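Local atomic coordinates of beta-N-acetylhexosaminidase (Mycobacterium smegmatis, PDB entry 4YYF), a protein that probably hydrolyses terminal non-reducing N-acetyl-D-hexosamine residues from N-acetyl-beta-D-hexosaminides, as a member of glycosyl hydrolase family 3. Residues A[59-62]-A[63-67]; A[78-81]-A[82-86]; A[129-132]-A[133-136]; A[212-215]-A[216-219]; A[276-279]-A[280-283]. The protein carries 1 engineered substitution. All coordinates share one frame; numbering follows the deposited sequence.

Interaction 1: residues A[59-62]-A[63-67]; sequences ARAV and VADHH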
loop_
_atom_site.group_PDB
_atom_site.type_symbol
_atom_site.label_atom_id
_atom_site.label_comp_id
_atom_site.label_asym_id
_atom_site.label_seq_id
_atom_site.Cartn_x
_atom_site.Cartn_y
_atom_site.Cartn_z
ATOM N N ALA A 59 18.517 5.574 0.735
ATOM C CA ALA A 59 18.022 4.279 1.195
ATOM C C ALA A 59 18.993 3.645 2.180
ATOM O O ALA A 59 18.578 3.064 3.186
ATOM C CB ALA A 59 17.783 3.335 0.019
ATOM N N ARG A 60 20.285 3.738 1.884
ATOM C CA ARG A 60 21.283 3.116 2.754
ATOM C C ARG A 60 21.246 3.718 4.163
ATOM O O ARG A 60 21.310 2.999 5.151
ATOM C CB ARG A 60 22.687 3.246 2.166
ATOM C CG ARG A 60 23.752 2.528 3.001
ATOM C CD ARG A 60 25.135 2.595 2.352
ATOM N NE ARG A 60 25.155 1.895 1.068
ATOM C CZ ARG A 60 25.270 0.576 0.933
ATOM N NH1 ARG A 60 25.374 -0.205 2.010
ATOM N NH2 ARG A 60 25.283 0.039 -0.283
ATOM N N ALA A 61 21.133 5.036 4.247
ATOM C CA ALA A 61 21.101 5.703 5.543
ATOM C C ALA A 61 19.811 5.420 6.312
ATOM O O ALA A 61 19.860 5.172 7.513
ATOM C CB ALA A 61 21.334 7.206 5.391
ATOM N N VAL A 62 18.659 5.438 5.646
ATOM C CA VAL A 62 17.403 5.271 6.384
ATOM C C VAL A 62 17.268 3.845 6.930
ATOM O O VAL A 62 16.803 3.644 8.061
ATOM C CB VAL A 62 16.155 5.744 5.580
ATOM C CG1 VAL A 62 15.709 4.689 4.557
ATOM C CG2 VAL A 62 14.993 6.075 6.531
ATOM N N VAL A 63 17.727 2.863 6.158
ATOM C CA VAL A 63 17.669 1.461 6.578
ATOM C C VAL A 63 18.651 1.160 7.717
ATOM O O VAL A 63 18.265 0.568 8.735
ATOM C CB VAL A 63 17.885 0.508 5.388
ATOM C CG1 VAL A 63 18.060 -0.947 5.869
ATOM C CG2 VAL A 63 16.715 0.628 4.410
ATOM N N ALA A 64 19.906 1.588 7.574
ATOM C CA ALA A 64 20.895 1.327 8.622
ATOM C C ALA A 64 20.676 2.166 9.878
ATOM O O ALA A 64 20.909 1.700 11.004
ATOM C CB ALA A 64 22.322 1.534 8.087
ATOM N N ASP A 65 20.240 3.412 9.714
ATOM C CA ASP A 65 20.182 4.303 10.873
ATOM C C ASP A 65 18.889 4.156 11.651
ATOM O O ASP A 65 18.863 4.368 12.861
ATOM C CB ASP A 65 20.351 5.778 10.457
ATOM C CG ASP A 65 21.705 6.065 9.838
ATOM O OD1 ASP A 65 22.605 5.216 9.955
ATOM O OD2 ASP A 65 21.868 7.148 9.230
ATOM N N HIS A 66 17.813 3.814 10.957
ATOM C CA HIS A 66 16.506 3.786 11.593
ATOM C C HIS A 66 15.782 2.454 11.495
ATOM O O HIS A 66 14.776 2.264 12.164
ATOM C CB HIS A 66 15.626 4.917 11.032
ATOM C CG HIS A 66 16.232 6.267 11.205
ATOM N ND1 HIS A 66 16.267 6.911 12.432
ATOM C CD2 HIS A 66 16.858 7.097 10.337
ATOM C CE1 HIS A 66 16.883 8.066 12.305
ATOM N NE2 HIS A 66 17.253 8.210 11.041
ATOM N N HIS A 67 16.275 1.538 10.667
ATOM C CA HIS A 67 15.662 0.198 10.570
ATOM C C HIS A 67 14.206 0.244 10.121
ATOM O O HIS A 67 13.378 -0.561 10.584
ATOM C CB HIS A 67 15.753 -0.540 11.897
ATOM C CG HIS A 67 17.144 -0.636 12.427
ATOM N ND1 HIS A 67 18.183 -1.167 11.691
ATOM C CD2 HIS A 67 17.681 -0.260 13.613
ATOM C CE1 HIS A 67 19.295 -1.116 12.402
ATOM N NE2 HIS A 67 19.019 -0.565 13.570
#
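A59 and V63 open a short run of i to i+4 backbone bonds that illustrates how a helix satisfies its polar groups through its own backbone. V63 N donates to A59 O at 3.1 Å, and A64 N meets R60 O in a similarly straight bond. D65 N reaches A61 O at 2.8 Å. The run then begins to bend: H66 N lies 3.1 Å from V62 O but stands 42° out of that carbonyl plane, with an N-H...O angle of 142°. One step on, V63 O accepts from H67 N, the residue at which positive phi ends the helix.

A61 O has a second, less welcome neighbour. With D65 CG anti to its own carbonyl carbon (chi1 -63°), the carboxylate folds back alongside the preceding turn, and D65 OD2 comes to 3.3 Å from A61 O with no proton to share. The aliphatic side is simpler: V62 CG1 and V63 CG2 approach to 4.2 Å, the two side chains crossing at about a right angle. Outside the segments, V62 and V63 both pack on I71 of strand 70-73, V62 also meets V327, and the guanidinium of R60 forms a salt bridge with D89. The chemistry implies a division of labour: main-chain amides and carbonyls satisfy one another within helix 56-66, leaving the buried valines to make apolar contacts, while the exposed carboxylate beside a helix-end carbonyl is probably mildly unfavourable.

Interaction 2: residues A[78-81]-A[82-86]; sequences DLSM and LTDGS
A chi1 of 67° tucks D84 CG between its own backbone N and carbonyl carbon, which swings the carboxylate back over S80 and M81; a chi1 of 69° sets S86 OG in the same way, and it lies close against selenomethionine M81, 3.2 Å from M81 CB. S80 O is the focus of the turn. It accepts from T83 N at 3.1 Å, with the donor well above the carbonyl plane, and more weakly from D84 N. L82 N bonds to L79 O at 2.9 Å. D84 OD1 also lies 3.3 Å from S80 O, two acceptors side by side. D84 OD1 is instead satisfied by two donors of S86: the backbone N approaches nearly along the C-O direction, while S86 OG donates to the syn lone pair of D84 OD1, 2.9 Å away. The apolar part is made by L79 CD2 and L82 CD1, 4.0 Å apart. M81 packs on A56 and A59 of helix 56-66, and L82 on L87. The arrangement is typical of a loop punctuated by Asx turns: D78 OD1 accepts from S80 N at the start, and D84 OD1 from S86 N at the end, where G85 occupies the N-cap position of helix 86-93.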
loop_
_atom_site.group_PDB
_atom_site.type_symbol
_atom_site.label_atom_id
_atom_site.label_comp_id
_atom_site.label_asym_id
_atom_site.label_seq_id
_atom_site.Cartn_x
_atom_site.Cartn_y
_atom_site.Cartn_z
ATOM N N ASP A 78 16.135 7.654 -8.246
ATOM C CA ASP A 78 17.221 7.252 -9.135
ATOM C C ASP A 78 17.216 5.715 -9.243
ATOM O O ASP A 78 17.595 5.035 -8.295
ATOM C CB ASP A 78 18.512 7.736 -8.475
ATOM C CG ASP A 78 19.754 7.443 -9.285
ATOM O OD1 ASP A 78 19.879 6.329 -9.844
ATOM O OD2 ASP A 78 20.633 8.335 -9.329
ATOM N N LEU A 79 16.808 5.162 -10.389
ATOM C CA LEU A 79 16.635 3.702 -10.513
ATOM C C LEU A 79 17.925 2.889 -10.681
ATOM O O LEU A 79 17.890 1.655 -10.687
ATOM C CB LEU A 79 15.686 3.367 -11.666
ATOM C CG LEU A 79 14.264 3.916 -11.551
ATOM C CD1 LEU A 79 13.403 3.445 -12.720
ATOM C CD2 LEU A 79 13.663 3.478 -10.238
ATOM N N SER A 80 19.062 3.557 -10.806
ATOM C CA SER A 80 20.313 2.820 -10.975
ATOM C C SER A 80 20.577 1.891 -9.791
ATOM O O SER A 80 21.248 0.876 -9.943
ATOM C CB SER A 80 21.493 3.767 -11.206
ATOM O OG SER A 80 21.660 4.605 -10.090
HETATM N N MSE A 81 20.039 2.217 -8.616
HETATM C CA MSE A 81 20.224 1.350 -7.446
HETATM C C MSE A 81 19.637 -0.053 -7.643
HETATM O O MSE A 81 20.018 -0.996 -6.944
HETATM C CB MSE A 81 19.626 1.992 -6.188
HETATM C CG MSE A 81 18.109 2.234 -6.275
HETATM SE SE MSE A 81 17.398 3.060 -4.633
HETATM C CE MSE A 81 17.750 1.591 -3.443
ATOM N N LEU A 82 18.709 -0.201 -8.587
ATOM C CA LEU A 82 18.096 -1.511 -8.837
ATOM C C LEU A 82 18.945 -2.410 -9.721
ATOM O O LEU A 82 18.728 -3.629 -9.765
ATOM C CB LEU A 82 16.724 -1.360 -9.496
ATOM C CG LEU A 82 15.750 -0.464 -8.765
ATOM C CD1 LEU A 82 14.466 -0.348 -9.571
ATOM C CD2 LEU A 82 15.492 -1.032 -7.377
ATOM N N THR A 83 19.886 -1.820 -10.453
ATOM C CA THR A 83 20.704 -2.602 -11.377
ATOM C C THR A 83 22.192 -2.594 -11.055
ATOM O O THR A 83 22.958 -3.318 -11.696
ATOM C CB THR A 83 20.518 -2.159 -12.854
ATOM O OG1 THR A 83 20.872 -0.779 -12.993
ATOM C CG2 THR A 83 19.077 -2.357 -13.304
ATOM N N ASP A 84 22.623 -1.776 -10.093
ATOM C CA ASP A 84 24.071 -1.652 -9.857
ATOM C C ASP A 84 24.543 -2.406 -8.615
ATOM O O ASP A 84 25.697 -2.300 -8.220
ATOM C CB ASP A 84 24.538 -0.185 -9.813
ATOM C CG ASP A 84 23.989 0.584 -8.611
ATOM O OD1 ASP A 84 23.439 -0.043 -7.669
ATOM O OD2 ASP A 84 24.108 1.836 -8.602
ATOM N N GLY A 85 23.645 -3.167 -8.004
ATOM C CA GLY A 85 24.000 -3.971 -6.841
ATOM C C GLY A 85 23.732 -3.291 -5.513
ATOM O O GLY A 85 23.827 -3.920 -4.456
ATOM N N SER A 86 23.398 -2.003 -5.533
ATOM C CA SER A 86 23.289 -1.300 -4.256
ATOM C C SER A 86 22.041 -1.707 -3.464
ATOM O O SER A 86 22.119 -1.898 -2.252
ATOM C CB SER A 86 23.436 0.221 -4.430
ATOM O OG SER A 86 22.323 0.750 -5.110
HETATM O O HOH W 1 23.066 3.559 -7.294
#

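Interaction 3: residues A[129-132]-A[133-136]; sequences TKTA and DEVY
T131 and E134 exchange hydrogen bonds at the start of helix 132-148, a textbook case of side chains replacing the partners that the first turn of a helix lacks. T131 N donates to E134 OE1 at 2.8 Å in a nearly straight bond (167°) that uses the anti lone pair of the carboxylate oxygen. In return, E134 N donates to T131 OG1 at 3.1 Å, completing a capping box. A chi1 of 66° places the threonine hydroxyl between its backbone N and carbonyl carbon, facing into the turn, and E134 CG slides alongside it at 3.2 Å from T131 OG1. This is the tight part of the contact, continued by the backbone bond from V135 N to T131 O and by V135 CG2 against K130 CB at 3.9 Å.

Beyond the box the contact loosens. The same E134 OE1 also takes a bond from a water, 2.7 Å away, which bridges to T129 O. The side chain of K130, bent at chi2, crosses E134 at about a right angle, yet K130 NZ stays 5.1 Å from E134 OE2, too far for a salt bridge, so any attraction is probably weak. D133 and E134 are both exposed.

Within the fold, the box marks the junction where helix 123-129 gives way to helix 132-148. Helix 179-196 backs it: Y185 and Y189 receive V135, the Y185 hydroxyl bonds to K130 O, and the hydroxyl of Y136 hydrogen-bonds to D195.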
loop_
_atom_site.group_PDB
_atom_site.type_symbol
_atom_site.label_atom_id
_atom_site.label_comp_id
_atom_site.label_asym_id
_atom_site.label_seq_id
_atom_site.Cartn_x
_atom_site.Cartn_y
_atom_site.Cartn_z
ATOM N N THR A 129 -8.860 -5.527 -24.280
ATOM C CA THR A 129 -8.160 -6.158 -25.402
ATOM C C THR A 129 -7.617 -7.552 -25.087
ATOM O O THR A 129 -7.149 -8.249 -25.986
ATOM C CB THR A 129 -6.985 -5.282 -25.893
ATOM O OG1 THR A 129 -6.047 -5.098 -24.825
ATOM C CG2 THR A 129 -7.482 -3.923 -26.377
ATOM N N LYS A 130 -7.663 -7.942 -23.813
ATOM C CA LYS A 130 -7.091 -9.206 -23.357
ATOM C C LYS A 130 -8.100 -10.047 -22.576
ATOM O O LYS A 130 -9.048 -9.522 -21.986
ATOM C CB LYS A 130 -5.884 -8.949 -22.446
ATOM C CG LYS A 130 -4.813 -8.035 -23.033
ATOM C CD LYS A 130 -3.993 -8.760 -24.083
ATOM C CE LYS A 130 -3.082 -7.789 -24.827
ATOM N NZ LYS A 130 -2.292 -8.482 -25.881
ATOM N N THR A 131 -7.890 -11.360 -22.568
ATOM C CA THR A 131 -8.673 -12.224 -21.692
ATOM C C THR A 131 -8.066 -12.142 -20.303
ATOM O O THR A 131 -6.905 -11.732 -20.145
ATOM C CB THR A 131 -8.633 -13.681 -22.136
ATOM O OG1 THR A 131 -7.292 -14.168 -21.995
ATOM C CG2 THR A 131 -9.083 -13.811 -23.583
ATOM N N ALA A 132 -8.837 -12.539 -19.294
ATOM C CA ALA A 132 -8.307 -12.615 -17.939
ATOM C C ALA A 132 -7.085 -13.532 -17.839
ATOM O O ALA A 132 -6.181 -13.260 -17.056
ATOM C CB ALA A 132 -9.388 -13.055 -16.967
ATOM N N ASP A 133 -7.053 -14.626 -18.603
ATOM C CA ASP A 133 -5.890 -15.521 -18.553
ATOM C C ASP A 133 -4.648 -14.847 -19.118
ATOM O O ASP A 133 -3.530 -15.071 -18.637
ATOM C CB ASP A 133 -6.153 -16.828 -19.305
ATOM C CG ASP A 133 -7.137 -17.732 -18.581
ATOM O OD1 ASP A 133 -7.338 -17.541 -17.362
ATOM O OD2 ASP A 133 -7.705 -18.637 -19.236
ATOM N N GLU A 134 -4.848 -14.033 -20.151
ATOM C CA GLU A 134 -3.756 -13.248 -20.725
ATOM C C GLU A 134 -3.229 -12.217 -19.734
ATOM O O GLU A 134 -2.013 -11.982 -19.655
ATOM C CB GLU A 134 -4.206 -12.564 -22.022
ATOM C CG GLU A 134 -4.363 -13.526 -23.180
ATOM C CD GLU A 134 -4.880 -12.864 -24.436
ATOM O OE1 GLU A 134 -5.843 -12.080 -24.349
ATOM O OE2 GLU A 134 -4.320 -13.128 -25.515
ATOM N N VAL A 135 -4.134 -11.600 -18.977
ATOM C CA VAL A 135 -3.725 -10.609 -17.975
ATOM C C VAL A 135 -2.937 -11.293 -16.857
ATOM O O VAL A 135 -1.941 -10.749 -16.364
ATOM C CB VAL A 135 -4.943 -9.794 -17.420
ATOM C CG1 VAL A 135 -4.533 -8.926 -16.239
ATOM C CG2 VAL A 135 -5.537 -8.912 -18.520
ATOM N N TYR A 136 -3.355 -12.502 -16.483
ATOM C CA TYR A 136 -2.597 -13.282 -15.508
ATOM C C TYR A 136 -1.145 -13.444 -15.976
ATOM O O TYR A 136 -0.207 -13.194 -15.213
ATOM C CB TYR A 136 -3.232 -14.661 -15.264
ATOM C CG TYR A 136 -2.302 -15.591 -14.512
ATOM C CD1 TYR A 136 -2.159 -15.493 -13.134
ATOM C CD2 TYR A 136 -1.558 -16.557 -15.182
ATOM C CE1 TYR A 136 -1.295 -16.335 -12.440
ATOM C CE2 TYR A 136 -0.688 -17.401 -14.502
ATOM C CZ TYR A 136 -0.560 -17.284 -13.135
ATOM O OH TYR A 136 0.298 -18.121 -12.458
HETATM O O HOH W 2 -7.244 -11.243 -26.448
#

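Interaction 4: residues A[212-215]-A[216-219]; sequences SGDS and HTGG. With FMT (formic acid), chain G.
D214 and H216 form a histidine-carboxylate hydrogen bond in the loop that follows strand 199-205 of the TIM barrel, within the Asp-Ser-His sequence found in N-acetylglucosaminidases of glycosyl hydrolase family 3. The pair shows how a short turn can fix the rotation of an imidazole. The carboxylate and the ring stand almost perpendicular, their planes 83° apart, and the aspartate oxygen arrives at the ring's edge. D214 CG lies opposite its own backbone N (chi1 -173°), which sends the carboxylate forward along the chain toward the histidine. D214 OD1 is then gripped twice by the same residue: H216 ND1 binds it at 2.8 Å through the syn lone pair, only 2° out of the ring plane, while H216 N reaches it at 2.9 Å from above the carboxylate plane. Backbone and imidazole are thereby tied to one oxygen.

A second double grip closes the turn at the backbone. D214 O accepts from T217 N at 3.0 Å and from T217 OG1 at 3.1 Å, both coming from the same face of the carbonyl; a longer, weak bond from G218 N adds to these. The S215 backbone makes a CA-H...O contact with G218 O. Outside the turn, the hydroxyl of S215 bonds to H208, and M295 packs against the side chains of both S215 and H216. At the other edge of the imidazole sits a bound formic acid molecule, probably from the crystallisation liquor, whose O1 accepts a hydrogen bond in the ring plane from H216 NE2 at 3.2 Å.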
loop_
_atom_site.group_PDB
_atom_site.type_symbol
_atom_site.label_atom_id
_atom_site.label_comp_id
_atom_site.label_asym_id
_atom_site.label_seq_id
_atom_site.Cartn_x
_atom_site.Cartn_y
_atom_site.Cartn_z
ATOM N N SER A 212 -15.221 12.263 -5.265
ATOM C CA SER A 212 -15.563 13.572 -5.837
ATOM C C SER A 212 -14.416 14.333 -6.516
ATOM O O SER A 212 -14.639 15.383 -7.125
ATOM C CB SER A 212 -16.197 14.473 -4.775
ATOM O OG SER A 212 -15.352 14.610 -3.653
ATOM N N GLY A 213 -13.193 13.826 -6.419
ATOM C CA GLY A 213 -12.056 14.519 -7.004
ATOM C C GLY A 213 -10.765 13.770 -6.754
ATOM O O GLY A 213 -10.786 12.563 -6.511
ATOM N N ASP A 214 -9.650 14.499 -6.774
ATOM C CA ASP A 214 -8.318 13.901 -6.669
ATOM C C ASP A 214 -7.737 14.086 -5.261
ATOM O O ASP A 214 -7.429 15.211 -4.858
ATOM C CB ASP A 214 -7.398 14.558 -7.709
ATOM C CG ASP A 214 -6.033 13.895 -7.801
ATOM O OD1 ASP A 214 -5.684 13.078 -6.923
ATOM O OD2 ASP A 214 -5.294 14.209 -8.761
ATOM N N SER A 215 -7.565 12.990 -4.528
ATOM C CA SER A 215 -7.044 13.072 -3.159
ATOM C C SER A 215 -5.592 13.561 -3.079
ATOM O O SER A 215 -5.115 13.921 -2.003
ATOM C CB SER A 215 -7.207 11.744 -2.412
ATOM O OG SER A 215 -6.674 10.646 -3.147
ATOM N N HIS A 216 -4.889 13.576 -4.208
ATOM C CA HIS A 216 -3.543 14.147 -4.233
ATOM C C HIS A 216 -3.584 15.641 -3.919
ATOM O O HIS A 216 -2.637 16.209 -3.355
ATOM C CB HIS A 216 -2.871 13.934 -5.596
ATOM C CG HIS A 216 -2.496 12.514 -5.876
ATOM N ND1 HIS A 216 -3.339 11.629 -6.507
ATOM C CD2 HIS A 216 -1.350 11.828 -5.615
ATOM C CE1 HIS A 216 -2.738 10.452 -6.621
ATOM N NE2 HIS A 216 -1.532 10.552 -6.093
ATOM N N THR A 217 -4.682 16.295 -4.287
ATOM C CA THR A 217 -4.710 17.745 -4.214
ATOM C C THR A 217 -5.590 18.318 -3.105
ATOM O O THR A 217 -5.508 19.502 -2.799
ATOM C CB THR A 217 -5.079 18.373 -5.572
ATOM O OG1 THR A 217 -6.370 17.911 -5.967
ATOM C CG2 THR A 217 -4.050 17.991 -6.639
ATOM N N GLY A 218 -6.423 17.488 -2.492
ATOM C CA GLY A 218 -7.304 17.978 -1.444
ATOM C C GLY A 218 -8.262 16.909 -0.982
ATOM O O GLY A 218 -8.152 15.761 -1.395
ATOM N N GLY A 219 -9.204 17.278 -0.122
ATOM C CA GLY A 219 -10.147 16.311 0.414
ATOM C C GLY A 219 -11.133 15.879 -0.648
ATOM O O GLY A 219 -11.508 16.673 -1.514
HETATM C C FMT G . 0.040 7.155 -7.475
HETATM O O1 FMT G . -0.732 7.484 -6.573
HETATM O O2 FMT G . 0.254 7.832 -8.478
#

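Interaction 5: residues A[276-279]-A[280-283]; sequences GGYG and GPGF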
loop_
_atom_site.group_PDB
_atom_site.type_symbol
_atom_site.label_atom_id
_atom_site.label_comp_id
_atom_site.label_asym_id
_atom_site.label_seq_id
_atom_site.Cartn_x
_atom_site.Cartn_y
_atom_site.Cartn_z
ATOM N N GLY A 276 -15.323 -8.023 8.647
ATOM C CA GLY A 276 -16.092 -8.620 7.563
ATOM C C GLY A 276 -17.322 -7.795 7.242
ATOM O O GLY A 276 -18.189 -8.209 6.462
ATOM N N GLY A 277 -17.402 -6.613 7.844
ATOM C CA GLY A 277 -18.547 -5.738 7.647
ATOM C C GLY A 277 -18.660 -5.247 6.216
ATOM O O GLY A 277 -19.724 -4.826 5.779
ATOM N N TYR A 278 -17.558 -5.298 5.478
ATOM C CA TYR A 278 -17.573 -4.833 4.096
ATOM C C TYR A 278 -18.270 -5.840 3.172
ATOM O O TYR A 278 -18.445 -5.573 1.981
ATOM C CB TYR A 278 -16.150 -4.548 3.598
ATOM C CG TYR A 278 -15.345 -5.801 3.389
ATOM C CD1 TYR A 278 -14.738 -6.441 4.459
ATOM C CD2 TYR A 278 -15.199 -6.350 2.120
ATOM C CE1 TYR A 278 -14.009 -7.585 4.283
ATOM C CE2 TYR A 278 -14.467 -7.497 1.932
ATOM C CZ TYR A 278 -13.881 -8.109 3.015
ATOM O OH TYR A 278 -13.156 -9.259 2.829
ATOM N N GLY A 279 -18.645 -7.001 3.711
ATOM C CA GLY A 279 -19.384 -7.986 2.936
ATOM C C GLY A 279 -18.586 -9.218 2.543
ATOM O O GLY A 279 -19.103 -10.122 1.891
ATOM N N GLY A 280 -17.320 -9.254 2.938
ATOM C CA GLY A 280 -16.467 -10.394 2.674
ATOM C C GLY A 280 -15.957 -10.890 4.007
ATOM O O GLY A 280 -16.265 -10.301 5.035
ATOM N N PRO A 281 -15.197 -11.986 4.005
ATOM C CA PRO A 281 -14.647 -12.486 5.267
ATOM C C PRO A 281 -13.711 -11.454 5.887
ATOM O O PRO A 281 -13.012 -10.755 5.149
ATOM C CB PRO A 281 -13.860 -13.729 4.836
ATOM C CG PRO A 281 -13.612 -13.533 3.360
ATOM C CD PRO A 281 -14.818 -12.824 2.857
ATOM N N GLY A 282 -13.708 -11.355 7.218
ATOM C CA GLY A 282 -12.850 -10.411 7.915
ATOM C C GLY A 282 -11.396 -10.611 7.521
ATOM O O GLY A 282 -10.902 -11.742 7.502
ATOM N N PHE A 283 -10.711 -9.515 7.209
ATOM C CA PHE A 283 -9.361 -9.581 6.654
ATOM C C PHE A 283 -8.314 -9.462 7.748
ATOM O O PHE A 283 -8.325 -8.502 8.522
ATOM C CB PHE A 283 -9.177 -8.462 5.618
ATOM C CG PHE A 283 -7.815 -8.438 4.974
ATOM C CD1 PHE A 283 -7.377 -9.510 4.201
ATOM C CD2 PHE A 283 -6.985 -7.336 5.119
ATOM C CE1 PHE A 283 -6.125 -9.486 3.591
ATOM C CE2 PHE A 283 -5.729 -7.300 4.518
ATOM C CZ PHE A 283 -5.302 -8.375 3.748
#
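The hydroxyl of Y278 donates to P281 O at 2.8 Å, bridging a glycine-rich loop from its first half to its second; the same OH also hydrogen-bonds to T240. A chi1 of 71° holds the ring between the tyrosine's own backbone N and carbonyl carbon, folding it beneath the chain that follows. G280 consequently passes over the ring: its N lies 3.5 Å above the plane and over the centre, while G280 CA rests 3.5 Å from Y278 CZ. P281 O, by contrast, lies at the edge, near the ring plane. The chain then curls back until G276 CA and G280 O are only 3.0 Å apart, and G276 N meets G282 CA at 3.5 Å. Such close backbone packing is made at G276 and G280, which have no side chains, and G276 has positive phi. The buried side chain of F283 leads away to L273 and V245. Opening the loop is a type I beta turn from G276 to G279, closed by G279 N bonding to G276 O. The whole is a type I turn followed by a glycine-rich connection from helix 267-275 to strand 287-289 of the barrel, crossed by the Y278 to P281 bond.

Overall arrangement
All five contacts are local and follow one another along a single TIM-barrel domain of glycosyl hydrolase family 3. Interactions 1 and 2 are neighbours, their centres 16 Å apart: helix 56-66 belongs to the unit linking strands 49-52 and 70-73, and the loop after strand 70-73 packs back on this helix, with A59 CB 3.9 Å from M81 CE. The others are dispersed, with centres 27 to 40 Å from one another and from this pair. Interaction 3 starts helix 132-148, interaction 4 follows strand 199-205, and interaction 5 precedes strand 287-289. Interactions 1 and 5 lie on opposite sides of the chain's centre. Together they are separate turns, caps and helix ends spread round one barrel, with only interactions 1 and 2 in mutual contact.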